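Long-range contact in citryl-spermidine/3,4-dihydroxybenzoyl-citryl-spermidine:spermidine ligase (Bacillus anthracis, PDB 3TO3), which catalyses the ATP-dependent condensation of spermidine with citryl-spermidine intermediates in the biosynthesis of the siderophore petrobactin: residues P162-Q174 with V300-T312. Residues are numbered along the deposited sequence; the frame is centred on the assembly and turned at random.
Sequences PYHPSYKARIGFQ and VSLNILNTSTLRT. With ATP (adenosine-5'-triphosphate), chain E.
Ile171 pairs with Leu305 in a single antiparallel, hydrogen-bonded bridge: Ile171 N donates to Leu305 O at 2.8 Å, and Leu305 N returns to Ile171 O at 3.1 Å. Because Arg170, at positive phi (46°), also faces Leu305, the geometry is that of a G1 beta bulge. Arg170 N instead hydrogen-bonds Asn306 OD1 at 3.0 Å, from above the amide's carbonyl plane and not on a lone pair. The two side chains run alongside each other with guanidinium and amide planes 66° apart; a water accepts weak bonds from Arg170 NH2 and Asn306 ND2, while Arg170 NH1 forms a salt bridge with Glu184 and a hydrogen bond with Asn178. Ile171 and Leu305 lie side by side, pointing the same way, with Ile171 CB 3.8 Å from Leu305 CB. With CG1 between backbone N and carbonyl carbon (chi1 69°), Ile304 turns CG2 to Phe173 CE1, 3.8 Å away, and lays CD1 over one face of that ring, offset toward the rim. Thr307 OG1 lies 3.5 Å above the His164 ring plane, also offset, buried without a polar partner in the model, though Thr307 is poorly ordered. Across the hairpin, Arg311 NH1 donates to ATP O1A at 2.6 Å, and its NE to Thr309 O. The contact thus joins the loop preceding helix 175-181 to the ATP-binding hairpin of strands 297-306 and 309-311, with helix 115-138 touching Ser166 and Leu305 and helix 248-258 packing on Ile304.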
loop_
_atom_site.group_PDB
_atom_site.type_symbol
_atom_site.label_atom_id
_atom_site.label_comp_id
_atom_site.label_asym_id
_atom_site.label_seq_id
_atom_site.Cartn_x
_atom_site.Cartn_y
_atom_site.Cartn_z
ATOM N N PRO B 162 -8.782 -13.333 -19.965
ATOM C CA PRO B 162 -8.488 -13.146 -21.406
ATOM C C PRO B 162 -8.752 -11.704 -21.925
ATOM O O PRO B 162 -8.312 -11.339 -23.026
ATOM C CB PRO B 162 -9.385 -14.203 -22.095
ATOM C CG PRO B 162 -10.615 -14.306 -21.131
ATOM C CD PRO B 162 -10.068 -14.040 -19.725
ATOM N N TYR B 163 -9.505 -10.915 -21.158
ATOM C CA TYR B 163 -9.765 -9.526 -21.530
ATOM C C TYR B 163 -8.960 -8.511 -20.727
ATOM O O TYR B 163 -8.150 -7.763 -21.304
ATOM C CB TYR B 163 -11.237 -9.193 -21.427
ATOM C CG TYR B 163 -11.545 -7.824 -21.949
ATOM C CD1 TYR B 163 -11.939 -7.646 -23.264
ATOM C CD2 TYR B 163 -11.442 -6.699 -21.127
ATOM C CE1 TYR B 163 -12.227 -6.390 -23.751
ATOM C CE2 TYR B 163 -11.724 -5.444 -21.611
ATOM C CZ TYR B 163 -12.117 -5.292 -22.927
ATOM O OH TYR B 163 -12.416 -4.057 -23.439
ATOM N N HIS B 164 -9.195 -8.470 -19.412
ATOM C CA HIS B 164 -8.572 -7.456 -18.548
ATOM C C HIS B 164 -7.063 -7.501 -18.668
ATOM O O HIS B 164 -6.455 -8.514 -18.356
ATOM C CB HIS B 164 -8.948 -7.635 -17.064
ATOM C CG HIS B 164 -10.379 -7.345 -16.763
ATOM N ND1 HIS B 164 -10.927 -6.088 -16.907
ATOM C CD2 HIS B 164 -11.372 -8.142 -16.295
ATOM C CE1 HIS B 164 -12.200 -6.126 -16.549
ATOM N NE2 HIS B 164 -12.493 -7.356 -16.166
ATOM N N PRO B 165 -6.452 -6.389 -19.110
ATOM C CA PRO B 165 -4.992 -6.429 -19.263
ATOM C C PRO B 165 -4.233 -6.635 -17.942
ATOM O O PRO B 165 -3.184 -7.296 -17.969
ATOM C CB PRO B 165 -4.661 -5.109 -19.968
ATOM C CG PRO B 165 -5.915 -4.271 -19.859
ATOM C CD PRO B 165 -7.050 -5.212 -19.764
ATOM N N SER B 166 -4.712 -6.148 -16.802
ATOM C CA SER B 166 -4.062 -6.694 -15.623
ATOM C C SER B 166 -4.980 -7.709 -14.901
ATOM O O SER B 166 -5.796 -7.342 -14.040
ATOM C CB SER B 166 -3.703 -5.538 -14.682
ATOM O OG SER B 166 -4.862 -4.811 -14.352
ATOM N N TYR B 167 -4.724 -8.987 -15.167
ATOM C CA TYR B 167 -5.530 -10.095 -14.667
ATOM C C TYR B 167 -4.978 -10.773 -13.417
ATOM O O TYR B 167 -5.609 -11.661 -12.851
ATOM C CB TYR B 167 -5.648 -11.143 -15.800
ATOM C CG TYR B 167 -4.325 -11.490 -16.510
ATOM C CD1 TYR B 167 -3.451 -12.434 -15.976
ATOM C CD2 TYR B 167 -3.938 -10.849 -17.680
ATOM C CE1 TYR B 167 -2.245 -12.755 -16.600
ATOM C CE2 TYR B 167 -2.729 -11.165 -18.319
ATOM C CZ TYR B 167 -1.892 -12.126 -17.766
ATOM O OH TYR B 167 -0.695 -12.452 -18.358
ATOM N N LYS B 168 -3.717 -10.480 -13.143
ATOM C CA LYS B 168 -2.920 -10.847 -11.963
ATOM C C LYS B 168 -2.445 -9.858 -10.869
ATOM O O LYS B 168 -1.476 -10.171 -10.175
ATOM C CB LYS B 168 -1.892 -11.935 -12.287
ATOM C CG LYS B 168 -2.047 -13.156 -11.382
ATOM C CD LYS B 168 -1.297 -14.344 -11.965
ATOM C CE LYS B 168 -2.257 -15.303 -12.646
ATOM N NZ LYS B 168 -1.543 -16.463 -13.199
ATOM N N ALA B 169 -2.908 -8.619 -10.865
ATOM C CA ALA B 169 -2.222 -7.575 -10.089
ATOM C C ALA B 169 -1.866 -7.971 -8.661
ATOM O O ALA B 169 -0.698 -7.822 -8.241
ATOM C CB ALA B 169 -3.029 -6.299 -10.081
ATOM N N ARG B 170 -2.857 -8.471 -7.936
ATOM C CA ARG B 170 -2.693 -8.837 -6.529
ATOM C C ARG B 170 -1.960 -7.779 -5.703
ATOM O O ARG B 170 -0.988 -8.109 -5.013
ATOM C CB ARG B 170 -1.955 -10.169 -6.393
ATOM C CG ARG B 170 -2.815 -11.385 -6.647
ATOM C CD ARG B 170 -1.979 -12.639 -6.893
ATOM N NE ARG B 170 -2.755 -13.622 -7.629
ATOM C CZ ARG B 170 -2.353 -14.856 -7.921
ATOM N NH1 ARG B 170 -1.152 -15.282 -7.551
ATOM N NH2 ARG B 170 -3.155 -15.655 -8.616
ATOM N N ILE B 171 -2.391 -6.519 -5.780
ATOM C CA ILE B 171 -1.759 -5.445 -4.984
ATOM C C ILE B 171 -1.928 -5.721 -3.465
ATOM O O ILE B 171 -3.044 -5.911 -2.944
ATOM C CB ILE B 171 -2.320 -4.045 -5.357
ATOM C CG1 ILE B 171 -2.501 -3.917 -6.883
ATOM C CG2 ILE B 171 -1.445 -2.874 -4.756
ATOM C CD1 ILE B 171 -1.242 -3.990 -7.697
ATOM N N GLY B 172 -0.806 -5.710 -2.756
ATOM C CA GLY B 172 -0.719 -6.217 -1.391
ATOM C C GLY B 172 0.069 -7.511 -1.191
ATOM O O GLY B 172 0.557 -7.720 -0.076
ATOM N N PHE B 173 0.280 -8.325 -2.242
ATOM C CA PHE B 173 1.185 -9.497 -2.154
ATOM C C PHE B 173 2.544 -9.152 -2.733
ATOM O O PHE B 173 2.645 -8.749 -3.906
ATOM C CB PHE B 173 0.671 -10.730 -2.944
ATOM C CG PHE B 173 -0.466 -11.498 -2.283
ATOM C CD1 PHE B 173 -0.966 -11.141 -1.046
ATOM C CD2 PHE B 173 -1.043 -12.594 -2.930
ATOM C CE1 PHE B 173 -2.035 -11.879 -0.438
ATOM C CE2 PHE B 173 -2.091 -13.316 -2.346
ATOM C CZ PHE B 173 -2.591 -12.954 -1.095
ATOM N N GLN B 174 3.605 -9.332 -1.945
ATOM C CA GLN B 174 4.939 -9.390 -2.551
ATOM C C GLN B 174 5.215 -10.863 -2.902
ATOM O O GLN B 174 4.328 -11.717 -2.730
ATOM C CB GLN B 174 5.996 -8.761 -1.645
ATOM C CG GLN B 174 5.851 -7.235 -1.574
ATOM C CD GLN B 174 5.804 -6.578 -2.969
ATOM O OE1 GLN B 174 4.898 -5.787 -3.262
ATOM N NE2 GLN B 174 6.788 -6.907 -3.832
ATOM N N VAL B 300 -14.139 -15.450 2.053
ATOM C CA VAL B 300 -13.767 -14.574 3.156
ATOM C C VAL B 300 -13.185 -13.260 2.681
ATOM O O VAL B 300 -12.753 -13.146 1.540
ATOM C CB VAL B 300 -12.788 -15.260 4.117
ATOM C CG1 VAL B 300 -13.457 -16.428 4.787
ATOM C CG2 VAL B 300 -11.543 -15.752 3.355
ATOM N N SER B 301 -13.212 -12.259 3.555
ATOM C CA SER B 301 -12.682 -10.940 3.222
ATOM C C SER B 301 -11.174 -11.001 2.921
ATOM O O SER B 301 -10.428 -11.692 3.611
ATOM C CB SER B 301 -12.922 -9.999 4.395
ATOM O OG SER B 301 -14.285 -9.637 4.447
ATOM N N LEU B 302 -10.724 -10.313 1.882
ATOM C CA LEU B 302 -9.290 -10.207 1.665
ATOM C C LEU B 302 -8.949 -8.808 1.222
ATOM O O LEU B 302 -9.445 -8.353 0.196
ATOM C CB LEU B 302 -8.883 -11.226 0.627
ATOM C CG LEU B 302 -7.422 -11.611 0.494
ATOM C CD1 LEU B 302 -6.866 -12.236 1.790
ATOM C CD2 LEU B 302 -7.299 -12.554 -0.720
ATOM N N ASN B 303 -8.069 -8.096 1.912
ATOM C CA ASN B 303 -7.902 -6.769 1.393
ATOM C C ASN B 303 -6.666 -6.744 0.508
ATOM O O ASN B 303 -5.615 -6.252 0.891
ATOM C CB ASN B 303 -7.637 -5.847 2.597
ATOM C CG ASN B 303 -8.908 -5.193 3.142
ATOM O OD1 ASN B 303 -9.777 -5.855 3.743
ATOM N ND2 ASN B 303 -9.012 -3.886 2.950
ATOM N N ILE B 304 -6.919 -6.945 -0.772
ATOM C CA ILE B 304 -5.902 -6.949 -1.807
ATOM C C ILE B 304 -6.675 -6.540 -3.040
ATOM O O ILE B 304 -7.912 -6.693 -3.125
ATOM C CB ILE B 304 -5.175 -8.338 -2.096
ATOM C CG1 ILE B 304 -6.123 -9.348 -2.733
ATOM C CG2 ILE B 304 -4.443 -8.923 -0.889
ATOM C CD1 ILE B 304 -5.411 -10.595 -3.232
ATOM N N LEU B 305 -5.943 -6.008 -3.997
ATOM C CA LEU B 305 -6.571 -5.518 -5.187
ATOM C C LEU B 305 -6.188 -6.399 -6.368
ATOM O O LEU B 305 -5.012 -6.509 -6.747
ATOM C CB LEU B 305 -6.165 -4.074 -5.411
ATOM C CG LEU B 305 -7.036 -3.309 -6.383
ATOM C CD1 LEU B 305 -7.728 -2.159 -5.634
ATOM C CD2 LEU B 305 -6.168 -2.821 -7.558
ATOM N N ASN B 306 -7.208 -7.035 -6.924
ATOM C CA ASN B 306 -7.094 -7.840 -8.123
ATOM C C ASN B 306 -8.082 -7.338 -9.144
ATOM O O ASN B 306 -9.288 -7.308 -8.874
ATOM C CB ASN B 306 -7.428 -9.282 -7.802
ATOM C CG ASN B 306 -6.297 -10.189 -8.090
ATOM O OD1 ASN B 306 -5.358 -9.806 -8.782
ATOM N ND2 ASN B 306 -6.363 -11.406 -7.564
ATOM N N THR B 307 -7.581 -6.954 -10.313
ATOM C CA THR B 307 -8.427 -6.398 -11.367
ATOM C C THR B 307 -9.046 -5.054 -10.953
ATOM O O THR B 307 -10.147 -4.700 -11.379
ATOM C CB THR B 307 -9.508 -7.418 -11.857
ATOM O OG1 THR B 307 -9.825 -7.162 -13.229
ATOM C CG2 THR B 307 -10.792 -7.358 -11.013
ATOM N N SER B 308 -8.312 -4.319 -10.120
ATOM C CA SER B 308 -8.644 -2.931 -9.772
ATOM C C SER B 308 -9.656 -2.720 -8.628
ATOM O O SER B 308 -9.908 -1.577 -8.230
ATOM C CB SER B 308 -9.046 -2.137 -11.024
ATOM O OG SER B 308 -8.052 -2.250 -12.034
ATOM N N THR B 309 -10.220 -3.805 -8.099
ATOM C CA THR B 309 -11.168 -3.710 -6.983
ATOM C C THR B 309 -10.705 -4.444 -5.722
ATOM O O THR B 309 -10.128 -5.531 -5.811
ATOM C CB THR B 309 -12.515 -4.317 -7.362
ATOM O OG1 THR B 309 -12.595 -4.451 -8.790
ATOM C CG2 THR B 309 -13.654 -3.454 -6.821
ATOM N N LEU B 310 -10.983 -3.858 -4.554
ATOM C CA LEU B 310 -10.792 -4.541 -3.266
ATOM C C LEU B 310 -11.684 -5.795 -3.079
ATOM O O LEU B 310 -12.885 -5.767 -3.348
ATOM C CB LEU B 310 -11.006 -3.587 -2.086
ATOM C CG LEU B 310 -9.786 -2.891 -1.487
ATOM C CD1 LEU B 310 -10.132 -2.395 -0.097
ATOM C CD2 LEU B 310 -8.575 -3.819 -1.424
ATOM N N ARG B 311 -11.072 -6.845 -2.528
ATOM C CA ARG B 311 -11.616 -8.206 -2.343
ATOM C C ARG B 311 -12.387 -8.329 -1.008
ATOM O O ARG B 311 -12.496 -9.397 -0.401
ATOM C CB ARG B 311 -10.567 -9.299 -2.550
ATOM C CG ARG B 311 -10.027 -9.382 -3.981
ATOM C CD ARG B 311 -11.150 -9.615 -5.005
ATOM N NE ARG B 311 -11.749 -8.362 -5.475
ATOM C CZ ARG B 311 -12.943 -8.268 -6.064
ATOM N NH1 ARG B 311 -13.685 -9.354 -6.263
ATOM N NH2 ARG B 311 -13.406 -7.086 -6.456
ATOM N N THR B 312 -12.702 -7.181 -0.440
ATOM C CA THR B 312 -13.599 -7.151 0.693
ATOM C C THR B 312 -14.989 -7.700 0.316
ATOM O O THR B 312 -15.357 -7.789 -0.866
ATOM C CB THR B 312 -13.771 -5.707 1.174
ATOM O OG1 THR B 312 -14.074 -4.863 0.045
ATOM C CG2 THR B 312 -12.498 -5.226 1.855
HETATM P PB ATP E . -15.222 -14.083 -6.345
HETATM O O1B ATP E . -14.342 -14.111 -5.121
HETATM O O2B ATP E . -16.265 -13.008 -6.193
HETATM O O3B ATP E . -15.886 -15.495 -6.548
HETATM P PA ATP E . -13.578 -12.499 -7.821
HETATM O O1A ATP E . -13.233 -11.929 -6.459
HETATM O O2A ATP E . -14.389 -11.531 -8.674
HETATM O O3A ATP E . -14.388 -13.813 -7.640
HETATM O "O5'" ATP E . -12.220 -12.827 -8.539
HETATM C "C5'" ATP E . -12.132 -13.859 -9.449
HETATM C "C4'" ATP E . -11.011 -13.847 -10.326
HETATM O "O4'" ATP E . -11.291 -14.685 -11.498
HETATM C "C3'" ATP E . -10.769 -12.482 -10.846
HETATM O "O3'" ATP E . -9.505 -12.063 -10.503
HETATM C "C2'" ATP E . -10.912 -12.601 -12.308
HETATM O "O2'" ATP E . -10.021 -11.794 -12.954
HETATM C "C1'" ATP E . -10.614 -14.044 -12.537
HETATM N N9 ATP E . -10.982 -14.559 -13.829
HETATM C C8 ATP E . -10.150 -15.253 -14.626
HETATM N N7 ATP E . -10.822 -15.576 -15.739
HETATM C C5 ATP E . -12.084 -15.098 -15.656
HETATM C C6 ATP E . -13.191 -15.150 -16.516
HETATM N N6 ATP E . -13.073 -15.822 -17.780
HETATM N N1 ATP E . -14.348 -14.562 -16.136
HETATM C C2 ATP E . -14.438 -13.934 -14.945
HETATM N N3 ATP E . -13.389 -13.865 -14.095
HETATM C C4 ATP E . -12.199 -14.437 -14.421
HETATM O O HOH W 1 -5.543 -13.570 -9.628
#